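Local coordinates for protein cucumber stellacyanin (Cucumis sativus, PDB 1JER) that binds a single copper ion in a cupredoxin fold and probably serves as an electron-transfer protein, at residues H6-N11 / S24-G29. Sequence-based numbering, arbitrary orientation.
Sequences HIVGDN and SQWAAG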
ATOM      1  N   HIS A   6     -10.254   2.324   1.061  1.00 15.20           N
ATOM      2  CA  HIS A   6     -11.100   3.333   1.759  1.00 14.99           C
ATOM      3  C   HIS A   6     -10.256   4.631   1.869  1.00 18.01           C
ATOM      4  O   HIS A   6      -9.072   4.528   2.174  1.00 21.29           O
ATOM      5  CB  HIS A   6     -11.356   2.836   3.176  1.00 13.85           C
ATOM      6  CG  HIS A   6     -12.021   1.497   3.221  1.00 17.76           C
ATOM      7  ND1 HIS A   6     -13.413   1.390   3.207  1.00 20.57           N
ATOM      8  CD2 HIS A   6     -11.488   0.254   3.340  1.00 19.83           C
ATOM      9  CE1 HIS A   6     -13.709   0.083   3.302  1.00 21.64           C
ATOM     10  NE2 HIS A   6     -12.582  -0.616   3.372  1.00 20.18           N
ATOM     11  N   ILE A   7     -10.893   5.747   1.683  1.00 17.72           N
ATOM     12  CA  ILE A   7     -10.157   7.035   1.800  1.00 13.75           C
ATOM     13  C   ILE A   7     -10.422   7.581   3.211  1.00 14.47           C
ATOM     14  O   ILE A   7     -11.527   7.898   3.556  1.00 17.57           O
ATOM     15  CB  ILE A   7     -10.718   8.043   0.771  1.00 19.29           C
ATOM     16  CG1 ILE A   7     -10.556   7.520  -0.687  1.00 23.67           C
ATOM     17  CG2 ILE A   7      -9.880   9.345   0.893  1.00 19.42           C
ATOM     18  CD1 ILE A   7      -9.098   7.198  -1.002  1.00 29.94           C
ATOM     19  N   VAL A   8      -9.367   7.547   4.033  1.00 15.76           N
ATOM     20  CA  VAL A   8      -9.532   7.914   5.438  1.00 15.60           C
ATOM     21  C   VAL A   8     -10.069   9.336   5.531  1.00 17.82           C
ATOM     22  O   VAL A   8      -9.494  10.259   4.957  1.00 17.04           O
ATOM     23  CB  VAL A   8      -8.189   7.797   6.169  1.00 15.04           C
ATOM     24  CG1 VAL A   8      -8.317   8.341   7.592  1.00 15.82           C
ATOM     25  CG2 VAL A   8      -7.713   6.353   6.219  1.00 14.91           C
ATOM     26  N   GLY A   9     -11.199   9.498   6.204  1.00 18.43           N
ATOM     27  CA  GLY A   9     -11.829  10.814   6.328  1.00 18.60           C
ATOM     28  C   GLY A   9     -12.531  11.291   5.084  1.00 16.30           C
ATOM     29  O   GLY A   9     -12.942  12.475   5.048  1.00 19.86           O
ATOM     30  N   ASP A  10     -12.705  10.426   4.089  1.00 16.49           N
ATOM     31  CA  ASP A  10     -13.335  10.771   2.824  1.00 16.80           C
ATOM     32  C   ASP A  10     -12.712  12.057   2.272  1.00 20.65           C
ATOM     33  O   ASP A  10     -11.455  12.138   2.204  1.00 20.38           O
ATOM     34  CB  ASP A  10     -14.844  10.868   2.959  1.00 20.50           C
ATOM     35  CG  ASP A  10     -15.452   9.513   3.405  1.00 28.63           C
ATOM     36  OD1 ASP A  10     -14.886   8.483   3.038  1.00 29.14           O
ATOM     37  OD2 ASP A  10     -16.496   9.557   4.046  1.00 37.03           O
ATOM     38  N   ASN A  11     -13.514  13.049   1.924  1.00 18.53           N
ATOM     39  CA  ASN A  11     -12.945  14.269   1.254  1.00 19.31           C
ATOM     40  C   ASN A  11     -12.053  15.057   2.201  1.00 18.67           C
ATOM     41  O   ASN A  11     -11.240  15.885   1.719  1.00 23.23           O
ATOM     42  CB  ASN A  11     -14.113  15.173   0.827  1.00 20.74           C
ATOM     43  CG  ASN A  11     -14.900  14.667  -0.356  1.00 26.57           C
ATOM     44  OD1 ASN A  11     -16.080  15.058  -0.518  1.00 42.14           O
ATOM     45  ND2 ASN A  11     -14.315  13.864  -1.202  1.00 21.80           N
ATOM     46  N   SER A  24     -13.310   8.563  14.513  1.00 15.58           N
ATOM     47  CA  SER A  24     -14.025   7.343  14.975  1.00 23.56           C
ATOM     48  C   SER A  24     -15.432   7.348  14.449  1.00 22.76           C
ATOM     49  O   SER A  24     -16.037   6.308  14.154  1.00 20.97           O
ATOM     50  CB  SER A  24     -13.862   7.096  16.435  1.00 32.73           C
ATOM     51  OG  SER A  24     -14.457   8.121  17.195  1.00 40.01           O
ATOM     52  N   GLN A  25     -16.016   8.540  14.167  1.00 19.24           N
ATOM     53  CA  GLN A  25     -17.333   8.456  13.492  1.00 20.79           C
ATOM     54  C   GLN A  25     -17.162   7.988  12.063  1.00 22.60           C
ATOM     55  O   GLN A  25     -18.026   7.314  11.485  1.00 21.74           O
ATOM     56  CB  GLN A  25     -18.011   9.840  13.522  1.00 30.49           C
ATOM     57  CG  GLN A  25     -18.556  10.165  14.920  1.00 42.78           C
ATOM     58  CD  GLN A  25     -19.298  11.475  14.990  1.00 50.03           C
ATOM     59  OE1 GLN A  25     -18.966  12.447  14.314  1.00 57.73           O
ATOM     60  NE2 GLN A  25     -20.320  11.526  15.844  1.00 56.10           N
ATOM     61  N   TRP A  26     -16.049   8.384  11.408  1.00 17.20           N
ATOM     62  CA  TRP A  26     -15.854   7.986  10.023  1.00 17.11           C
ATOM     63  C   TRP A  26     -15.707   6.470   9.958  1.00 19.43           C
ATOM     64  O   TRP A  26     -16.336   5.790   9.138  1.00 19.87           O
ATOM     65  CB  TRP A  26     -14.496   8.650   9.512  1.00 18.48           C
ATOM     66  CG  TRP A  26     -14.162   8.081   8.144  1.00 18.08           C
ATOM     67  CD1 TRP A  26     -14.694   8.478   6.958  1.00 17.41           C
ATOM     68  CD2 TRP A  26     -13.227   7.030   7.852  1.00 15.99           C
ATOM     69  NE1 TRP A  26     -14.153   7.703   5.939  1.00 17.94           N
ATOM     70  CE2 TRP A  26     -13.259   6.823   6.471  1.00 17.29           C
ATOM     71  CE3 TRP A  26     -12.379   6.245   8.634  1.00 16.83           C
ATOM     72  CZ2 TRP A  26     -12.485   5.849   5.810  1.00 18.00           C
ATOM     73  CZ3 TRP A  26     -11.616   5.292   7.990  1.00 19.27           C
ATOM     74  CH2 TRP A  26     -11.657   5.100   6.604  1.00 20.05           C
ATOM     75  N   ALA A  27     -14.899   5.901  10.853  1.00 18.61           N
ATOM     76  CA  ALA A  27     -14.657   4.453  10.842  1.00 17.56           C
ATOM     77  C   ALA A  27     -15.946   3.681  11.163  1.00 20.45           C
ATOM     78  O   ALA A  27     -16.171   2.626  10.556  1.00 18.58           O
ATOM     79  CB  ALA A  27     -13.601   4.098  11.885  1.00 17.72           C
ATOM     80  N   ALA A  28     -16.784   4.216  12.047  1.00 16.82           N
ATOM     81  CA  ALA A  28     -18.021   3.446  12.398  1.00 18.54           C
ATOM     82  C   ALA A  28     -19.009   3.396  11.268  1.00 20.85           C
ATOM     83  O   ALA A  28     -19.991   2.606  11.311  1.00 20.90           O
ATOM     84  CB  ALA A  28     -18.635   4.112  13.639  1.00 21.71           C
ATOM     85  N   GLY A  29     -18.884   4.187  10.204  1.00 14.46           N
ATOM     86  CA  GLY A  29     -19.781   4.095   9.086  1.00 16.21           C
ATOM     87  C   GLY A  29     -19.347   3.118   8.020  1.00 16.91           C
ATOM     88  O   GLY A  29     -19.994   3.024   6.966  1.00 19.44           O
TER
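In the cupredoxin fold of this phytocyanin, the type II beta turn Ile7–Asp10, which starts from Ile7 of strand 5-7, is packed against helix 22-28; within residues 24-29, Trp26 is the side chain that meets the turn. The indole lies with one face under the peptide between Val8 and Gly9. Val8 CA sits over the six-membered ring, 3.9 Å from its centroid, and Gly9 CA over the five-membered ring, 3.9 Å from that centroid and 15° off the normal, so two CH-pi contacts share the same face. Between them Gly9 N comes within 3.4 Å of Trp26 CE2. Gly9, with the positive phi expected at the third position of a type II turn, lies with N and CA over the indole. Trp26 reaches the turn because its CG stands anti to the backbone N (chi1 171°), which carries the indole out from the helix.

The rim of the ring is engaged as well. His6 CB lies at the edge near CH2, while the imidazole turns away to hydrogen-bond through NE2 with Asp36. The Val8 side chain starts off away from the helix and touches Phe40 and Trp14; its CG2 is its nearest atom to the indole, 4.2 Å from Trp26 CH2. Leu102 of strand 101-107 also touches the Trp26 side chain, which thus links the turn to the four-stranded sheet. The copper ion is about 11 Å from the Val8 side chain, and none of its four ligands lies in either segment.

The polar atom of the indole is satisfied by the turn's last residue: Trp26 NE1 donates to Asp10 OD1 over 3.1 Å, nearly straight at 165°, with the oxygen almost in the indole plane but approached from above the carboxylate plane.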